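Local coordinates for R.MvaI (Kocuria varians, PDB 2OAA), which acts as a restriction endonuclease of the PDDEXK clan, binding double-stranded DNA at a short specific sequence and most likely cutting it with the help of metal ions, at residues E58-E63 with K161-I166; H103-G108 with K208-I213; V168-S173 with Y184-L189. One frame throughout, in Å; residues are numbered along the deposited sequence.

From the N terminus, strand 57-63 comes first and waits for 161-166, some 98 residues on, to close interaction 1. Strand 100-106, the first half of interaction 2, departs inside that loop and meets its partner, 208-213, only after the loop has shut, so the two contacts cross along the chain. Interaction 3 is a short-range hairpin: it opens after interaction 1 closes, and lies wholly within the longer loop of interaction 2. Interactions 1 and 3 share strand 165-176 in the mixed sheet bearing the calcium site of Glu58, and touch through Lys60 O and Ile169 N. Interaction 2, centred about 20 Å from interaction 1, joins two strands of the separate antiparallel sheet that reads the bases.

Interaction 1 of 3, residues E58-E63 with K161-I166; sequences EIKTHE and KKLKYI. With CA (calcium ion), chain I; nucleotides of chain A.
Glu58 and Ile166 form a parallel beta bridge, and the single backbone hydrogen bond between the segments, Glu58 N to Tyr165 O (2.9 Å), runs almost along the C=O axis. Helix 152-162 ends just before this bridge, and the glutamate side chain leans on that end: its CB lies 3.3 Å from Lys162 O, while its CG runs beside Leu163, 3.6 Å from CD2. With CG anti to the backbone N (chi1 170°) and a bend at chi2, the carboxylate swings to the calcium ion, which OE2 binds at 2.4 Å. Ile59 O, Asp53, two waters and OP1 of DT7 of chain A complete the coordination shell. Asp53, Glu58 and Lys60 thus fit the PD-(D/E)XK signature of this nuclease clan, and the metal-bound DT7 phosphate is consistent with the one to be cut. Lys60 lays its CE against Leu163 CD2 and Ile166 CG2, then turns its end (chi4 -67°) so that NZ makes a salt bridge with Glu58 OE2 at 2.9 Å, coming from above the carboxylate plane; Leu72 O and Thr71 O hold the same nitrogen. A methionine in place of Lys60 would probably leave Glu58 OE2 without its ammonium partner and both carbonyls without a donor. Lys162 runs extended as far as CE, slanting past Glu58, and a bend at chi4 (87°) turns its NZ to two successive phosphates, through OP1 of DC6 (2.7 Å) and OP2 of DT7, both of chain A. Water 1 links that NZ to Glu58 OE1. One phosphate further on, Thr61 N and Thr61 OG1 both bind OP1 of DG8 of chain A.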
loop_
_atom_site.group_PDB
_atom_site.type_symbol
_atom_site.label_atom_id
_atom_site.label_comp_id
_atom_site.label_asym_id
_atom_site.label_seq_id
_atom_site.Cartn_x
_atom_site.Cartn_y
_atom_site.Cartn_z
ATOM N N GLU E 58 0.856 7.163 12.156
ATOM C CA GLU E 58 0.100 6.595 11.059
ATOM C C GLU E 58 -0.746 5.437 11.589
ATOM O O GLU E 58 -0.278 4.646 12.397
ATOM C CB GLU E 58 1.086 6.082 9.998
ATOM C CG GLU E 58 0.475 5.247 8.898
ATOM C CD GLU E 58 -0.396 6.034 7.945
ATOM O OE1 GLU E 58 -0.324 7.291 7.945
ATOM O OE2 GLU E 58 -1.143 5.380 7.171
ATOM N N ILE E 59 -1.983 5.342 11.122
ATOM C CA ILE E 59 -2.876 4.255 11.506
ATOM C C ILE E 59 -3.195 3.420 10.268
ATOM O O ILE E 59 -3.440 3.957 9.194
ATOM C CB ILE E 59 -4.173 4.807 12.101
ATOM C CG1 ILE E 59 -3.873 5.519 13.420
ATOM C CG2 ILE E 59 -5.174 3.671 12.292
ATOM C CD1 ILE E 59 -5.064 6.248 14.004
ATOM N N LYS E 60 -3.151 2.104 10.385
ATOM C CA LYS E 60 -3.560 1.236 9.275
ATOM C C LYS E 60 -4.408 0.122 9.832
ATOM O O LYS E 60 -4.049 -0.464 10.853
ATOM C CB LYS E 60 -2.339 0.631 8.573
ATOM C CG LYS E 60 -1.352 1.667 8.039
ATOM C CD LYS E 60 -0.287 1.059 7.169
ATOM C CE LYS E 60 0.627 2.160 6.651
ATOM N NZ LYS E 60 -0.030 3.120 5.698
ATOM N N THR E 61 -5.520 -0.180 9.173
ATOM C CA THR E 61 -6.313 -1.351 9.532
ATOM C C THR E 61 -5.987 -2.527 8.609
ATOM O O THR E 61 -5.587 -2.344 7.448
ATOM C CB THR E 61 -7.821 -1.054 9.491
ATOM O OG1 THR E 61 -8.225 -0.782 8.145
ATOM C CG2 THR E 61 -8.156 0.138 10.360
ATOM N N HIS E 62 -6.154 -3.739 9.121
ATOM C CA HIS E 62 -5.792 -4.918 8.361
ATOM C C HIS E 62 -6.625 -6.113 8.813
ATOM O O HIS E 62 -6.587 -6.502 9.980
ATOM C CB HIS E 62 -4.295 -5.198 8.537
ATOM C CG HIS E 62 -3.812 -6.369 7.753
ATOM N ND1 HIS E 62 -3.774 -7.649 8.265
ATOM C CD2 HIS E 62 -3.343 -6.452 6.486
ATOM C CE1 HIS E 62 -3.299 -8.472 7.344
ATOM N NE2 HIS E 62 -3.026 -7.769 6.256
ATOM N N GLU E 63 -7.376 -6.692 7.883
ATOM C CA GLU E 63 -8.189 -7.863 8.206
ATOM C C GLU E 63 -7.286 -9.090 8.227
ATOM O O GLU E 63 -6.806 -9.544 7.193
ATOM C CB GLU E 63 -9.319 -8.041 7.202
ATOM C CG GLU E 63 -10.234 -9.206 7.555
ATOM C CD GLU E 63 -11.407 -9.363 6.621
ATOM O OE1 GLU E 63 -11.657 -8.471 5.781
ATOM O OE2 GLU E 63 -12.075 -10.411 6.727
ATOM N N LYS E 161 7.826 11.636 6.352
ATOM C CA LYS E 161 6.589 12.426 6.453
ATOM C C LYS E 161 5.492 11.638 7.175
ATOM O O LYS E 161 4.729 12.192 7.975
ATOM C CB LYS E 161 6.025 12.780 5.066
ATOM C CG LYS E 161 6.821 13.728 4.191
ATOM C CD LYS E 161 6.140 13.850 2.826
ATOM C CE LYS E 161 6.984 14.622 1.820
ATOM N NZ LYS E 161 6.465 14.448 0.432
ATOM N N LYS E 162 5.407 10.347 6.876
ATOM C CA LYS E 162 4.181 9.575 7.114
ATOM C C LYS E 162 4.356 8.422 8.104
ATOM O O LYS E 162 3.424 8.103 8.860
ATOM C CB LYS E 162 3.659 9.028 5.762
ATOM C CG LYS E 162 2.294 8.354 5.789
ATOM C CD LYS E 162 2.101 7.551 4.491
ATOM C CE LYS E 162 0.798 6.778 4.450
ATOM N NZ LYS E 162 -0.309 7.600 3.915
ATOM N N LEU E 163 5.536 7.793 8.107
ATOM C CA LEU E 163 5.638 6.413 8.630
ATOM C C LEU E 163 6.662 6.198 9.788
ATOM O O LEU E 163 7.171 5.087 9.943
ATOM C CB LEU E 163 5.918 5.415 7.496
ATOM C CG LEU E 163 4.828 5.304 6.427
ATOM C CD1 LEU E 163 5.317 4.324 5.377
ATOM C CD2 LEU E 163 3.495 4.848 6.985
ATOM N N LYS E 164 6.887 7.217 10.605
ATOM C CA LYS E 164 7.769 7.072 11.777
ATOM C C LYS E 164 7.169 6.084 12.783
ATOM O O LYS E 164 7.876 5.241 13.343
ATOM C CB LYS E 164 7.988 8.439 12.423
ATOM C CG LYS E 164 8.888 8.477 13.657
ATOM C CD LYS E 164 9.190 9.942 14.062
ATOM C CE LYS E 164 7.930 10.836 14.065
ATOM N NZ LYS E 164 8.179 12.319 14.080
ATOM N N TYR E 165 5.854 6.174 12.991
ATOM C CA TYR E 165 5.172 5.299 13.922
ATOM C C TYR E 165 3.960 4.723 13.218
ATOM O O TYR E 165 3.037 5.466 12.885
ATOM C CB TYR E 165 4.702 6.060 15.180
ATOM C CG TYR E 165 5.735 6.953 15.833
ATOM C CD1 TYR E 165 6.824 6.415 16.524
ATOM C CD2 TYR E 165 5.595 8.331 15.790
ATOM C CE1 TYR E 165 7.758 7.245 17.138
ATOM C CE2 TYR E 165 6.525 9.163 16.399
ATOM C CZ TYR E 165 7.595 8.618 17.065
ATOM O OH TYR E 165 8.504 9.465 17.651
ATOM N N ILE E 166 3.947 3.413 12.991
ATOM C CA ILE E 166 2.826 2.797 12.279
ATOM C C ILE E 166 1.998 1.916 13.226
ATOM O O ILE E 166 2.451 0.840 13.621
ATOM C CB ILE E 166 3.314 1.954 11.088
ATOM C CG1 ILE E 166 4.288 2.758 10.206
ATOM C CG2 ILE E 166 2.115 1.425 10.297
ATOM C CD1 ILE E 166 4.951 1.918 9.116
HETATM CA CA CA I . -3.551 5.476 7.504
ATOM P P DG A 8 -6.559 1.666 5.821
ATOM O OP1 DG A 8 -6.885 1.434 7.247
ATOM O OP2 DG A 8 -5.141 1.697 5.381
ATOM O "O5'" DG A 8 -7.342 0.600 4.948
ATOM C "C5'" DG A 8 -6.754 -0.635 4.591
ATOM C "C4'" DG A 8 -7.541 -1.243 3.460
ATOM O "O4'" DG A 8 -7.315 -0.552 2.214
ATOM C "C3'" DG A 8 -7.195 -2.679 3.135
ATOM O "O3'" DG A 8 -7.718 -3.511 4.177
ATOM C "C2'" DG A 8 -7.911 -2.825 1.807
ATOM C "C1'" DG A 8 -7.613 -1.462 1.153
ATOM N N9 DG A 8 -6.465 -1.525 0.258
ATOM C C8 DG A 8 -5.210 -0.982 0.427
ATOM N N7 DG A 8 -4.392 -1.273 -0.550
ATOM C C5 DG A 8 -5.159 -2.045 -1.417
ATOM C C6 DG A 8 -4.823 -2.663 -2.656
ATOM O O6 DG A 8 -3.741 -2.664 -3.254
ATOM N N1 DG A 8 -5.912 -3.341 -3.201
ATOM C C2 DG A 8 -7.157 -3.422 -2.631
ATOM N N2 DG A 8 -8.080 -4.116 -3.312
ATOM N N3 DG A 8 -7.478 -2.860 -1.479
ATOM C C4 DG A 8 -6.440 -2.194 -0.934
ATOM P P DC A 6 -0.352 8.578 0.333
ATOM O OP1 DC A 6 0.435 8.799 1.574
ATOM O OP2 DC A 6 -0.066 7.398 -0.522
ATOM O "O5'" DC A 6 -1.896 8.549 0.706
ATOM C "C5'" DC A 6 -2.477 9.603 1.471
ATOM C "C4'" DC A 6 -3.965 9.384 1.602
ATOM O "O4'" DC A 6 -4.620 9.455 0.317
ATOM C "C3'" DC A 6 -4.355 8.010 2.119
ATOM O "O3'" DC A 6 -4.150 7.918 3.527
ATOM C "C2'" DC A 6 -5.816 7.963 1.735
ATOM C "C1'" DC A 6 -5.766 8.599 0.343
ATOM N N1 DC A 6 -5.633 7.614 -0.743
ATOM C C2 DC A 6 -6.744 6.837 -1.065
ATOM O O2 DC A 6 -7.778 6.973 -0.395
ATOM N N3 DC A 6 -6.665 5.954 -2.088
ATOM C C4 DC A 6 -5.525 5.829 -2.773
ATOM N N4 DC A 6 -5.503 4.967 -3.793
ATOM C C5 DC A 6 -4.362 6.590 -2.446
ATOM C C6 DC A 6 -4.461 7.464 -1.433
ATOM P P DT A 7 -3.817 6.491 4.184
ATOM O OP1 DT A 7 -3.779 6.751 5.646
ATOM O OP2 DT A 7 -2.630 5.913 3.508
ATOM O "O5'" DT A 7 -5.092 5.599 3.849
ATOM C "C5'" DT A 7 -6.341 5.872 4.477
ATOM C "C4'" DT A 7 -7.420 4.967 3.930
ATOM O "O4'" DT A 7 -7.615 5.167 2.513
ATOM C "C3'" DT A 7 -7.142 3.480 4.032
ATOM O "O3'" DT A 7 -7.272 3.032 5.380
ATOM C "C2'" DT A 7 -8.208 2.939 3.104
ATOM C "C1'" DT A 7 -8.107 3.945 1.948
ATOM N N1 DT A 7 -7.165 3.502 0.900
ATOM C C2 DT A 7 -7.654 2.637 -0.048
ATOM O O2 DT A 7 -8.814 2.267 -0.067
ATOM N N3 DT A 7 -6.732 2.213 -0.971
ATOM C C4 DT A 7 -5.399 2.558 -1.039
ATOM O O4 DT A 7 -4.689 2.079 -1.920
ATOM C C5 DT A 7 -4.951 3.485 -0.018
ATOM C C7 DT A 7 -3.518 3.914 -0.009
ATOM C C6 DT A 7 -5.848 3.915 0.883
HETATM O O HOH W 1 -1.532 8.851 6.277
HETATM O O HOH W 2 -3.546 3.706 5.955
HETATM O O HOH W 3 -5.860 5.560 7.975
#

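Interaction 2 of 3, residues H103-G108 with K208-I213. With nucleotides of chain B; nucleotides of chain A.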
loop_
_atom_site.group_PDB
_atom_site.type_symbol
_atom_site.label_atom_id
_atom_site.label_comp_id
_atom_site.label_asym_id
_atom_site.label_seq_id
_atom_site.Cartn_x
_atom_site.Cartn_y
_atom_site.Cartn_z
ATOM N N HIS E 103 -2.304 -3.847 -13.547
ATOM C CA HIS E 103 -2.114 -4.221 -12.141
ATOM C C HIS E 103 -1.032 -5.276 -12.113
ATOM O O HIS E 103 -1.212 -6.364 -12.652
ATOM C CB HIS E 103 -3.391 -4.807 -11.524
ATOM C CG HIS E 103 -4.582 -3.904 -11.563
ATOM N ND1 HIS E 103 -5.516 -3.975 -12.574
ATOM C CD2 HIS E 103 -5.026 -2.959 -10.701
ATOM C CE1 HIS E 103 -6.470 -3.090 -12.349
ATOM N NE2 HIS E 103 -6.208 -2.470 -11.210
ATOM N N GLN E 104 0.084 -4.949 -11.470
ATOM C CA GLN E 104 1.199 -5.875 -11.342
ATOM C C GLN E 104 1.853 -5.716 -9.997
ATOM O O GLN E 104 2.291 -4.626 -9.651
ATOM C CB GLN E 104 2.276 -5.591 -12.402
ATOM C CG GLN E 104 1.849 -5.868 -13.808
ATOM C CD GLN E 104 1.789 -7.337 -14.109
ATOM O OE1 GLN E 104 1.032 -7.774 -14.972
ATOM N NE2 GLN E 104 2.600 -8.118 -13.419
ATOM N N THR E 105 1.950 -6.813 -9.255
ATOM C CA THR E 105 2.675 -6.837 -7.999
ATOM C C THR E 105 4.095 -7.283 -8.269
ATOM O O THR E 105 4.360 -8.463 -8.567
ATOM C CB THR E 105 1.991 -7.758 -6.987
ATOM O OG1 THR E 105 0.666 -7.281 -6.728
ATOM C CG2 THR E 105 2.734 -7.759 -5.677
ATOM N N VAL E 106 5.017 -6.327 -8.195
ATOM C CA VAL E 106 6.373 -6.544 -8.665
ATOM C C VAL E 106 7.336 -6.784 -7.503
ATOM O O VAL E 106 7.254 -6.117 -6.463
ATOM C CB VAL E 106 6.849 -5.363 -9.535
ATOM C CG1 VAL E 106 8.125 -5.730 -10.261
ATOM C CG2 VAL E 106 5.791 -4.989 -10.576
ATOM N N SER E 107 8.251 -7.733 -7.712
ATOM C CA SER E 107 9.198 -8.174 -6.692
ATOM C C SER E 107 10.629 -7.889 -7.140
ATOM O O SER E 107 10.900 -7.769 -8.334
ATOM C CB SER E 107 9.047 -9.691 -6.444
ATOM O OG SER E 107 7.721 -10.050 -6.047
ATOM N N GLY E 108 11.552 -7.829 -6.181
ATOM C CA GLY E 108 12.962 -7.629 -6.483
ATOM C C GLY E 108 13.753 -8.913 -6.646
ATOM O O GLY E 108 14.918 -8.874 -7.075
ATOM N N LYS E 208 6.697 -5.411 -1.710
ATOM C CA LYS E 208 6.403 -5.371 -3.131
ATOM C C LYS E 208 6.236 -3.950 -3.600
ATOM O O LYS E 208 5.845 -3.079 -2.831
ATOM C CB LYS E 208 5.102 -6.118 -3.442
ATOM C CG LYS E 208 5.016 -7.535 -2.878
ATOM C CD LYS E 208 6.094 -8.451 -3.432
ATOM C CE LYS E 208 5.742 -9.909 -3.167
ATOM N NZ LYS E 208 6.883 -10.820 -3.524
ATOM N N VAL E 209 6.512 -3.740 -4.882
ATOM C CA VAL E 209 6.155 -2.523 -5.544
ATOM C C VAL E 209 4.961 -2.824 -6.406
ATOM O O VAL E 209 5.069 -3.610 -7.354
ATOM C CB VAL E 209 7.321 -2.007 -6.414
ATOM C CG1 VAL E 209 6.925 -0.751 -7.172
ATOM C CG2 VAL E 209 8.573 -1.770 -5.554
ATOM N N ASP E 210 3.812 -2.251 -6.067
ATOM C CA ASP E 210 2.564 -2.668 -6.666
ATOM C C ASP E 210 2.055 -1.601 -7.619
ATOM O O ASP E 210 1.675 -0.500 -7.191
ATOM C CB ASP E 210 1.555 -2.939 -5.559
ATOM C CG ASP E 210 0.505 -3.951 -5.952
ATOM O OD1 ASP E 210 0.697 -4.682 -6.949
ATOM O OD2 ASP E 210 -0.526 -4.014 -5.246
ATOM N N ILE E 211 2.080 -1.902 -8.918
ATOM C CA ILE E 211 1.514 -1.007 -9.928
ATOM C C ILE E 211 0.020 -1.279 -9.963
ATOM O O ILE E 211 -0.404 -2.424 -10.089
ATOM C CB ILE E 211 2.177 -1.232 -11.304
ATOM C CG1 ILE E 211 3.701 -1.087 -11.183
ATOM C CG2 ILE E 211 1.586 -0.276 -12.343
ATOM C CD1 ILE E 211 4.457 -1.626 -12.390
ATOM N N ARG E 212 -0.782 -0.233 -9.775
ATOM C CA ARG E 212 -2.213 -0.421 -9.548
ATOM C C ARG E 212 -3.067 0.496 -10.417
ATOM O O ARG E 212 -3.788 1.380 -9.923
ATOM C CB ARG E 212 -2.534 -0.237 -8.068
ATOM C CG ARG E 212 -1.627 -1.053 -7.154
ATOM C CD ARG E 212 -1.955 -0.889 -5.661
ATOM N NE ARG E 212 -1.998 0.504 -5.230
ATOM C CZ ARG E 212 -2.462 0.894 -4.043
ATOM N NH1 ARG E 212 -2.477 2.176 -3.729
ATOM N NH2 ARG E 212 -2.918 0.005 -3.163
ATOM N N ILE E 213 -2.989 0.273 -11.723
ATOM C CA ILE E 213 -3.699 1.110 -12.666
ATOM C C ILE E 213 -4.944 0.394 -13.186
ATOM O O ILE E 213 -4.867 -0.566 -13.960
ATOM C CB ILE E 213 -2.777 1.561 -13.806
ATOM C CG1 ILE E 213 -1.494 2.210 -13.248
ATOM C CG2 ILE E 213 -3.543 2.498 -14.765
ATOM C CD1 ILE E 213 -0.399 2.439 -14.291
ATOM P P DC B 5 -6.693 -7.251 -13.710
ATOM O OP1 DC B 5 -7.792 -7.336 -14.707
ATOM O OP2 DC B 5 -5.465 -6.493 -14.033
ATOM O "O5'" DC B 5 -7.304 -6.675 -12.353
ATOM C "C5'" DC B 5 -8.365 -7.365 -11.692
ATOM C "C4'" DC B 5 -8.604 -6.796 -10.312
ATOM O "O4'" DC B 5 -7.420 -6.838 -9.495
ATOM C "C3'" DC B 5 -9.086 -5.349 -10.215
ATOM O "O3'" DC B 5 -10.516 -5.336 -10.280
ATOM C "C2'" DC B 5 -8.612 -4.922 -8.831
ATOM C "C1'" DC B 5 -7.758 -6.096 -8.341
ATOM N N1 DC B 5 -6.523 -5.692 -7.660
ATOM C C2 DC B 5 -6.627 -5.178 -6.367
ATOM O O2 DC B 5 -7.744 -5.125 -5.838
ATOM N N3 DC B 5 -5.515 -4.758 -5.729
ATOM C C4 DC B 5 -4.328 -4.843 -6.333
ATOM N N4 DC B 5 -3.258 -4.396 -5.674
ATOM C C5 DC B 5 -4.187 -5.386 -7.643
ATOM C C6 DC B 5 -5.302 -5.794 -8.266
ATOM P P DG A 8 -6.559 1.666 5.821
ATOM O OP1 DG A 8 -6.885 1.434 7.247
ATOM O OP2 DG A 8 -5.141 1.697 5.381
ATOM O "O5'" DG A 8 -7.342 0.600 4.948
ATOM C "C5'" DG A 8 -6.754 -0.635 4.591
ATOM C "C4'" DG A 8 -7.541 -1.243 3.460
ATOM O "O4'" DG A 8 -7.315 -0.552 2.214
ATOM C "C3'" DG A 8 -7.195 -2.679 3.135
ATOM O "O3'" DG A 8 -7.718 -3.511 4.177
ATOM C "C2'" DG A 8 -7.911 -2.825 1.807
ATOM C "C1'" DG A 8 -7.613 -1.462 1.153
ATOM N N9 DG A 8 -6.465 -1.525 0.258
ATOM C C8 DG A 8 -5.210 -0.982 0.427
ATOM N N7 DG A 8 -4.392 -1.273 -0.550
ATOM C C5 DG A 8 -5.159 -2.045 -1.417
ATOM C C6 DG A 8 -4.823 -2.663 -2.656
ATOM O O6 DG A 8 -3.741 -2.664 -3.254
ATOM N N1 DG A 8 -5.912 -3.341 -3.201
ATOM C C2 DG A 8 -7.157 -3.422 -2.631
ATOM N N2 DG A 8 -8.080 -4.116 -3.312
ATOM N N3 DG A 8 -7.478 -2.860 -1.479
ATOM C C4 DG A 8 -6.440 -2.194 -0.934
ATOM P P DC B 4 -1.970 -11.958 -14.169
ATOM O OP1 DC B 4 -2.547 -12.543 -15.407
ATOM O OP2 DC B 4 -0.692 -11.213 -14.240
ATOM O "O5'" DC B 4 -3.061 -10.998 -13.521
ATOM C "C5'" DC B 4 -4.370 -11.479 -13.229
ATOM C "C4'" DC B 4 -5.065 -10.543 -12.270
ATOM O "O4'" DC B 4 -4.440 -10.569 -10.976
ATOM C "C3'" DC B 4 -5.083 -9.066 -12.670
ATOM O "O3'" DC B 4 -6.304 -8.774 -13.357
ATOM C "C2'" DC B 4 -4.997 -8.328 -11.342
ATOM C "C1'" DC B 4 -4.958 -9.442 -10.300
ATOM N N1 DC B 4 -4.104 -9.155 -9.142
ATOM C C2 DC B 4 -4.707 -9.043 -7.887
ATOM O O2 DC B 4 -5.921 -9.274 -7.787
ATOM N N3 DC B 4 -3.953 -8.693 -6.817
ATOM C C4 DC B 4 -2.646 -8.476 -6.968
ATOM N N4 DC B 4 -1.952 -8.095 -5.894
ATOM C C5 DC B 4 -1.996 -8.629 -8.230
ATOM C C6 DC B 4 -2.756 -8.969 -9.280
#
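Thr105 and Asp210 face two neighbouring cytosines of chain B as a coupled pair. Thr105 OG1 donates to Asp210 OD1 at 2.6 Å, meeting it from above the carboxylate plane, and in turn accepts N4 of DC4 at 2.9 Å. The other carboxylate oxygen, Asp210 OD2, takes a weak hydrogen bond from N4 of DC5. Arg212 reaches the opposite DNA strand: its chain bends at chi3 (-53°), and NH2 donates to O6 of DG8 of chain A (2.8 Å), with N7 of that base also at the edge of the guanidinium. His103 holds the DNA backbone instead, ND1 giving its hydrogen to OP2 of DC5, while Ile213 O sits 3.4 Å above the opposite face of the ring from the DC5 sugar.

Behind these groups stands a regular antiparallel pairing of strands 100-106 and 207-215. Thr105 with Asp210 and His103 with Arg212 are non-hydrogen-bonded pairs, and the alternation of side chains along the strands puts all four on the face turned to the DNA. Gln104 with Ile211 and Val106 with Val209 are the hydrogen-bonded pairs; on their face Val106 CG2 touches Ile211 CD1, and Phe121 and Ile123 of strand 119-126 pack against it. Lys208 NZ binds Ser107 OG (2.8 Å), Gly205 O and a DNA phosphate. In the next layer Arg233 makes a salt bridge to Asp210 OD2, and Gly229 O holds Arg212 NE.

Because the Thr105 hydroxyl spends its proton on Asp210, it can offer DC4 an acceptor only, and Asp210, if ionised as its salt bridge with Arg233 suggests, does the same for DC5, though by a weak bond. Both positions thus appear to suit an amino group and would probably disfavour a thymine O4, whereas Arg212 supplies the donor that a guanine O6 calls for.

Interaction 3 of 3, residues V168-S173 with Y184-L189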
loop_
_atom_site.group_PDB
_atom_site.type_symbol
_atom_site.label_atom_id
_atom_site.label_comp_id
_atom_site.label_asym_id
_atom_site.label_seq_id
_atom_site.Cartn_x
_atom_site.Cartn_y
_atom_site.Cartn_z
ATOM N N VAL E 168 -0.727 -0.565 13.539
ATOM C CA VAL E 168 -1.483 -1.492 12.708
ATOM C C VAL E 168 -2.576 -2.118 13.547
ATOM O O VAL E 168 -2.292 -2.773 14.556
ATOM C CB VAL E 168 -0.579 -2.603 12.140
ATOM C CG1 VAL E 168 -1.372 -3.520 11.175
ATOM C CG2 VAL E 168 0.621 -1.990 11.425
ATOM N N ILE E 169 -3.817 -1.913 13.113
ATOM C CA ILE E 169 -4.972 -2.411 13.837
ATOM C C ILE E 169 -5.502 -3.659 13.159
ATOM O O ILE E 169 -5.970 -3.612 12.023
ATOM C CB ILE E 169 -6.053 -1.316 13.979
ATOM C CG1 ILE E 169 -5.444 -0.150 14.777
ATOM C CG2 ILE E 169 -7.288 -1.866 14.719
ATOM C CD1 ILE E 169 -5.822 1.182 14.295
ATOM N N SER E 170 -5.390 -4.791 13.852
ATOM C CA SER E 170 -5.846 -6.061 13.305
ATOM C C SER E 170 -7.340 -6.213 13.530
ATOM O O SER E 170 -7.855 -5.869 14.604
ATOM C CB SER E 170 -5.078 -7.229 13.915
ATOM O OG SER E 170 -3.738 -7.235 13.434
ATOM N N ALA E 171 -8.027 -6.718 12.508
ATOM C CA ALA E 171 -9.483 -6.711 12.483
ATOM C C ALA E 171 -10.034 -7.989 11.889
ATOM O O ALA E 171 -9.310 -8.799 11.298
ATOM C CB ALA E 171 -9.972 -5.515 11.670
ATOM N N GLU E 172 -11.343 -8.150 12.036
ATOM C CA GLU E 172 -12.058 -9.222 11.358
ATOM C C GLU E 172 -13.299 -8.646 10.721
ATOM O O GLU E 172 -13.687 -7.513 11.026
ATOM C CB GLU E 172 -12.407 -10.354 12.314
ATOM C CG GLU E 172 -13.190 -9.936 13.522
ATOM C CD GLU E 172 -13.396 -11.089 14.473
ATOM O OE1 GLU E 172 -14.115 -12.038 14.098
ATOM O OE2 GLU E 172 -12.843 -11.041 15.586
ATOM N N SER E 173 -13.893 -9.408 9.813
ATOM C CA SER E 173 -15.118 -8.999 9.136
ATOM C C SER E 173 -16.126 -10.128 9.138
ATOM O O SER E 173 -15.775 -11.297 9.327
ATOM C CB SER E 173 -14.844 -8.589 7.690
ATOM O OG SER E 173 -14.643 -9.739 6.874
ATOM N N TYR E 184 -12.625 -4.496 15.305
ATOM C CA TYR E 184 -11.214 -4.173 15.470
ATOM C C TYR E 184 -10.758 -4.756 16.790
ATOM O O TYR E 184 -11.370 -4.496 17.830
ATOM C CB TYR E 184 -11.007 -2.655 15.380
ATOM C CG TYR E 184 -11.586 -2.108 14.080
ATOM C CD1 TYR E 184 -10.831 -2.099 12.906
ATOM C CD2 TYR E 184 -12.899 -1.663 14.011
ATOM C CE1 TYR E 184 -11.380 -1.647 11.709
ATOM C CE2 TYR E 184 -13.444 -1.198 12.832
ATOM C CZ TYR E 184 -12.682 -1.185 11.689
ATOM O OH TYR E 184 -13.255 -0.731 10.531
ATOM N N ASN E 185 -9.710 -5.572 16.737
ATOM C CA ASN E 185 -9.364 -6.431 17.877
ATOM C C ASN E 185 -8.142 -6.060 18.685
ATOM O O ASN E 185 -8.115 -6.273 19.894
ATOM C CB ASN E 185 -9.219 -7.876 17.405
ATOM C CG ASN E 185 -10.536 -8.464 16.914
ATOM O OD1 ASN E 185 -11.597 -8.235 17.504
ATOM N ND2 ASN E 185 -10.467 -9.236 15.835
ATOM N N SER E 186 -7.115 -5.554 18.013
ATOM C CA SER E 186 -5.838 -5.314 18.682
ATOM C C SER E 186 -5.012 -4.353 17.849
ATOM O O SER E 186 -5.355 -4.068 16.700
ATOM C CB SER E 186 -5.085 -6.639 18.862
ATOM O OG SER E 186 -4.835 -7.259 17.608
ATOM N N ALA E 187 -3.911 -3.876 18.417
ATOM C CA ALA E 187 -3.020 -2.971 17.696
ATOM C C ALA E 187 -1.575 -3.191 18.085
ATOM O O ALA E 187 -1.253 -3.381 19.257
ATOM C CB ALA E 187 -3.404 -1.527 17.931
ATOM N N ASN E 188 -0.717 -3.190 17.070
ATOM C CA ASN E 188 0.732 -3.212 17.237
ATOM C C ASN E 188 1.306 -1.908 16.718
ATOM O O ASN E 188 0.721 -1.283 15.840
ATOM C CB ASN E 188 1.344 -4.352 16.426
ATOM C CG ASN E 188 1.101 -5.738 17.036
ATOM O OD1 ASN E 188 1.165 -5.929 18.248
ATOM N ND2 ASN E 188 0.904 -6.726 16.174
ATOM N N LEU E 189 2.448 -1.505 17.255
ATOM C CA LEU E 189 3.171 -0.350 16.753
ATOM C C LEU E 189 4.440 -0.826 16.062
ATOM O O LEU E 189 5.270 -1.504 16.683
ATOM C CB LEU E 189 3.507 0.621 17.893
ATOM C CG LEU E 189 3.949 2.029 17.461
ATOM C CD1 LEU E 189 2.778 2.853 16.908
ATOM C CD2 LEU E 189 4.580 2.752 18.642
#
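Ile169 meets both Ala187 and Tyr184, and these contacts make the apolar side of a beta hairpin between strands 165-176 and 179-191. Its CG1 rests 4.0 Å from Ala187 CB. The other branch, CG2, set anti to the backbone N, reaches 3.9 Å from Tyr184 CB as the two side chains slant past each other. Ala171 CB extends the patch, lying 3.7 Å from Tyr184 CD1 and oblique to the ring. Helix 33-41 packs on this face: Phe38 meets Tyr184 edge-to-face, and Ile34 O bonds the tyrosine hydroxyl.

The backbone ladder begins regularly, with Val168 and Asn188 exchanging two hydrogen bonds. Next to them Ser170 N donates to Ser186 O, but Ser170 O accepts from Asn185 N (2.8 Å), so Asn185 and Ser186 both face one residue: a classic beta bulge. The nearly helical backbone of Asn185 (psi -36°) accounts for the one-residue shift that brings Ala171 level with Tyr184.

At the partly exposed polar edge, the bulge also presents the Asn185 amide to Glu172. Lys183 ties the two together, bridging to Glu172 OE2 and bonding Asn185 OD1. Glu172 and Asn185 cross at about a right angle, their carboxylate and amide planes 75° apart, and Asn185 ND2 donates to Glu172 OE2 at 3.0 Å on the anti side of the carboxylate.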